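Local coordinates for protein trichomaglin (Trichosanthes lepiniana, PDB 1SGL) that is an S-like ribonuclease of the T2 family and so probably cleaves the phosphodiester bonds of RNA, at residues Met148-Ile154 and Cys198-Leu204. Residues are numbered along the deposited sequence; the frame is centred on the assembly and turned at random.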
ATOM      1  N   MET A 148     -15.512  10.734  12.989  1.00 36.96           N
ATOM      2  CA  MET A 148     -14.865  11.157  11.764  1.00 35.29           C
ATOM      3  C   MET A 148     -13.665  12.000  12.182  1.00 32.74           C
ATOM      4  O   MET A 148     -13.617  12.493  13.310  1.00 31.64           O
ATOM      5  CB  MET A 148     -15.834  11.981  10.920  1.00 37.10           C
ATOM      6  CG  MET A 148     -17.030  11.192  10.442  1.00 39.25           C
ATOM      7  SD  MET A 148     -18.095  12.184   9.406  1.00 45.63           S
ATOM      8  CE  MET A 148     -17.373  11.884   7.782  1.00 42.74           C
ATOM      9  N   TYR A 149     -12.699  12.156  11.282  1.00 29.24           N
ATOM     10  CA  TYR A 149     -11.505  12.933  11.582  1.00 26.69           C
ATOM     11  C   TYR A 149     -11.274  14.063  10.602  1.00 26.50           C
ATOM     12  O   TYR A 149     -11.624  13.974   9.425  1.00 25.47           O
ATOM     13  CB  TYR A 149     -10.259  12.047  11.568  1.00 25.32           C
ATOM     14  CG  TYR A 149     -10.233  10.982  12.627  1.00 25.03           C
ATOM     15  CD1 TYR A 149     -10.664   9.688  12.351  1.00 24.98           C
ATOM     16  CD2 TYR A 149      -9.790  11.271  13.915  1.00 24.80           C
ATOM     17  CE1 TYR A 149     -10.654   8.711  13.333  1.00 24.96           C
ATOM     18  CE2 TYR A 149      -9.779  10.300  14.901  1.00 24.12           C
ATOM     19  CZ  TYR A 149     -10.209   9.022  14.604  1.00 24.25           C
ATOM     20  OH  TYR A 149     -10.175   8.051  15.576  1.00 25.81           O
ATOM     21  N   ASP A 150     -10.657  15.125  11.096  1.00 27.76           N
ATOM     22  CA  ASP A 150     -10.338  16.269  10.258  1.00 29.29           C
ATOM     23  C   ASP A 150      -9.222  15.773   9.334  1.00 27.96           C
ATOM     24  O   ASP A 150      -8.223  15.221   9.796  1.00 27.15           O
ATOM     25  CB  ASP A 150      -9.845  17.431  11.128  1.00 32.17           C
ATOM     26  CG  ASP A 150     -10.264  18.785  10.585  1.00 36.80           C
ATOM     27  OD1 ASP A 150      -9.762  19.197   9.518  1.00 39.28           O
ATOM     28  OD2 ASP A 150     -11.109  19.439  11.227  1.00 39.25           O
ATOM     29  N   LEU A 151      -9.406  15.937   8.032  1.00 26.79           N
ATOM     30  CA  LEU A 151      -8.406  15.485   7.077  1.00 27.21           C
ATOM     31  C   LEU A 151      -7.023  15.994   7.483  1.00 27.10           C
ATOM     32  O   LEU A 151      -6.047  15.235   7.508  1.00 25.02           O
ATOM     33  CB  LEU A 151      -8.749  15.989   5.675  1.00 27.07           C
ATOM     34  CG  LEU A 151      -7.753  15.591   4.584  1.00 28.23           C
ATOM     35  CD1 LEU A 151      -7.682  14.075   4.496  1.00 27.68           C
ATOM     36  CD2 LEU A 151      -8.176  16.198   3.250  1.00 27.27           C
ATOM     37  N   LYS A 152      -6.965  17.281   7.815  1.00 25.81           N
ATOM     38  CA  LYS A 152      -5.736  17.952   8.216  1.00 26.94           C
ATOM     39  C   LYS A 152      -4.983  17.269   9.360  1.00 25.54           C
ATOM     40  O   LYS A 152      -3.757  17.254   9.369  1.00 24.94           O
ATOM     41  CB  LYS A 152      -6.051  19.403   8.600  1.00 29.90           C
ATOM     42  CG  LYS A 152      -4.842  20.220   9.001  1.00 34.04           C
ATOM     43  CD  LYS A 152      -4.204  20.966   7.830  1.00 37.72           C
ATOM     44  CE  LYS A 152      -3.664  20.036   6.753  1.00 38.38           C
ATOM     45  NZ  LYS A 152      -4.762  19.467   5.927  1.00 40.74           N
ATOM     46  N   ASP A 153      -5.708  16.715  10.327  1.00 25.20           N
ATOM     47  CA  ASP A 153      -5.065  16.040  11.449  1.00 25.91           C
ATOM     48  C   ASP A 153      -4.254  14.845  10.967  1.00 25.93           C
ATOM     49  O   ASP A 153      -3.159  14.582  11.467  1.00 25.75           O
ATOM     50  CB  ASP A 153      -6.102  15.554  12.466  1.00 26.96           C
ATOM     51  CG  ASP A 153      -6.558  16.646  13.411  1.00 29.24           C
ATOM     52  OD1 ASP A 153      -6.159  17.811  13.225  1.00 32.37           O
ATOM     53  OD2 ASP A 153      -7.316  16.341  14.352  1.00 30.74           O
ATOM     54  N   ILE A 154      -4.806  14.116  10.000  1.00 25.28           N
ATOM     55  CA  ILE A 154      -4.137  12.942   9.461  1.00 23.97           C
ATOM     56  C   ILE A 154      -2.913  13.340   8.636  1.00 23.50           C
ATOM     57  O   ILE A 154      -1.840  12.767   8.801  1.00 22.71           O
ATOM     58  CB  ILE A 154      -5.113  12.110   8.607  1.00 24.87           C
ATOM     59  CG1 ILE A 154      -6.293  11.676   9.481  1.00 25.27           C
ATOM     60  CG2 ILE A 154      -4.399  10.899   8.010  1.00 23.79           C
ATOM     61  CD1 ILE A 154      -7.341  10.857   8.763  1.00 28.34           C
ATOM     62  N   CYS A 198     -10.314  13.569  -0.908  1.00 29.19           N
ATOM     63  CA  CYS A 198     -11.006  13.495   0.360  1.00 27.58           C
ATOM     64  C   CYS A 198     -11.666  14.792   0.797  1.00 27.81           C
ATOM     65  O   CYS A 198     -11.142  15.874   0.559  1.00 27.57           O
ATOM     66  CB  CYS A 198     -10.030  13.055   1.442  1.00 25.64           C
ATOM     67  SG  CYS A 198      -9.354  11.383   1.234  1.00 22.66           S
ATOM     68  N   PRO A 199     -12.839  14.691   1.443  1.00 27.13           N
ATOM     69  CA  PRO A 199     -13.557  15.872   1.923  1.00 26.67           C
ATOM     70  C   PRO A 199     -12.852  16.323   3.206  1.00 26.91           C
ATOM     71  O   PRO A 199     -11.881  15.688   3.622  1.00 26.06           O
ATOM     72  CB  PRO A 199     -14.958  15.338   2.176  1.00 26.03           C
ATOM     73  CG  PRO A 199     -14.689  13.929   2.634  1.00 25.45           C
ATOM     74  CD  PRO A 199     -13.631  13.465   1.658  1.00 26.02           C
ATOM     75  N   ARG A 200     -13.342  17.391   3.833  1.00 27.18           N
ATOM     76  CA  ARG A 200     -12.725  17.919   5.052  1.00 27.74           C
ATOM     77  C   ARG A 200     -12.764  16.941   6.222  1.00 26.70           C
ATOM     78  O   ARG A 200     -11.857  16.921   7.047  1.00 25.85           O
ATOM     79  CB  ARG A 200     -13.390  19.238   5.478  1.00 28.83           C
ATOM     80  CG  ARG A 200     -12.637  19.954   6.607  1.00 32.39           C
ATOM     81  CD  ARG A 200     -13.356  21.215   7.078  1.00 33.25           C
ATOM     82  NE  ARG A 200     -14.002  21.884   5.961  1.00 36.55           N
ATOM     83  CZ  ARG A 200     -13.368  22.311   4.874  1.00 39.65           C
ATOM     84  NH1 ARG A 200     -12.053  22.151   4.758  1.00 41.01           N
ATOM     85  NH2 ARG A 200     -14.060  22.862   3.883  1.00 41.56           N
ATOM     86  N   TYR A 201     -13.821  16.147   6.313  1.00 26.23           N
ATOM     87  CA  TYR A 201     -13.911  15.172   7.390  1.00 26.71           C
ATOM     88  C   TYR A 201     -13.934  13.779   6.778  1.00 25.80           C
ATOM     89  O   TYR A 201     -14.630  13.537   5.796  1.00 25.31           O
ATOM     90  CB  TYR A 201     -15.154  15.423   8.243  1.00 29.20           C
ATOM     91  CG  TYR A 201     -15.124  16.779   8.909  1.00 32.70           C
ATOM     92  CD1 TYR A 201     -15.617  17.906   8.261  1.00 34.42           C
ATOM     93  CD2 TYR A 201     -14.546  16.945  10.166  1.00 34.82           C
ATOM     94  CE1 TYR A 201     -15.535  19.166   8.843  1.00 36.78           C
ATOM     95  CE2 TYR A 201     -14.459  18.199  10.754  1.00 36.25           C
ATOM     96  CZ  TYR A 201     -14.955  19.303  10.084  1.00 36.69           C
ATOM     97  OH  TYR A 201     -14.859  20.549  10.652  1.00 40.83           O
ATOM     98  N   VAL A 202     -13.152  12.872   7.348  1.00 23.90           N
ATOM     99  CA  VAL A 202     -13.075  11.524   6.819  1.00 22.37           C
ATOM    100  C   VAL A 202     -13.252  10.472   7.893  1.00 22.59           C
ATOM    101  O   VAL A 202     -13.200  10.759   9.090  1.00 22.06           O
ATOM    102  CB  VAL A 202     -11.725  11.284   6.098  1.00 21.91           C
ATOM    103  CG1 VAL A 202     -11.575  12.260   4.940  1.00 19.61           C
ATOM    104  CG2 VAL A 202     -10.567  11.431   7.082  1.00 19.00           C
ATOM    105  N   SER A 203     -13.473   9.241   7.461  1.00 22.91           N
ATOM    106  CA  SER A 203     -13.652   8.168   8.413  1.00 24.21           C
ATOM    107  C   SER A 203     -12.673   7.039   8.154  1.00 23.51           C
ATOM    108  O   SER A 203     -12.304   6.764   7.013  1.00 22.99           O
ATOM    109  CB  SER A 203     -15.095   7.655   8.365  1.00 25.22           C
ATOM    110  OG  SER A 203     -15.414   7.142   7.092  1.00 31.22           O
ATOM    111  N   LEU A 204     -12.239   6.418   9.245  1.00 23.20           N
ATOM    112  CA  LEU A 204     -11.308   5.301   9.231  1.00 23.23           C
ATOM    113  C   LEU A 204     -12.069   4.166   9.899  1.00 23.21           C
ATOM    114  O   LEU A 204     -11.874   3.884  11.078  1.00 22.80           O
ATOM    115  CB  LEU A 204     -10.054   5.646  10.045  1.00 22.70           C
ATOM    116  CG  LEU A 204      -9.119   6.714   9.460  1.00 24.31           C
ATOM    117  CD1 LEU A 204      -8.130   7.190  10.518  1.00 24.09           C
ATOM    118  CD2 LEU A 204      -8.376   6.138   8.273  1.00 22.83           C
TER
HETATM  119  O   HOH W   1      -9.174  18.747   6.818  1.00 34.55           O
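Ile-154 and Val-202 meet tip to tip, CD1 of the isoleucine 3.7 Å from CG2 of the valine, a beta-branched residue suited to a strand; the same CD1 also faces CD1 of Leu-204. Extended with chi2 at 179°, the isoleucine carries its methyl from the first turn of helix 151-162 down to the strand. Leu-204 CD1 also lies 4.0 Å from CD1 of Tyr-149, the two side chains crossing at about a right angle; a tyrosine suits this border, its ring apolar against the leucine while its OH is hydrogen-bonded to Val-142 O. Leu-151 sets CD1 against CB of Cys-198, which a disulfide ties to Cys-170. Strands 148-150 and 201-203 form a two-stranded antiparallel sheet pinning the C-terminal segment to the helix start. In its hydrogen-bonded pair Tyr-149 N lies 2.6 Å from Val-202 O and Val-202 N 2.8 Å from Tyr-149 O; Leu-151 N bonds to Arg-200 O. Asp-150 is apt as N-cap: its OD1 accepts from a water that accepts the N-H of Lys-152 and donates to Arg-200 O, while OD2 of Asp-150 stands 3.6 Å from Tyr-201 CE2. With an alanine at Asp-150 the water, losing an acceptor, would probably link Lys-152 N and Arg-200 O less firmly.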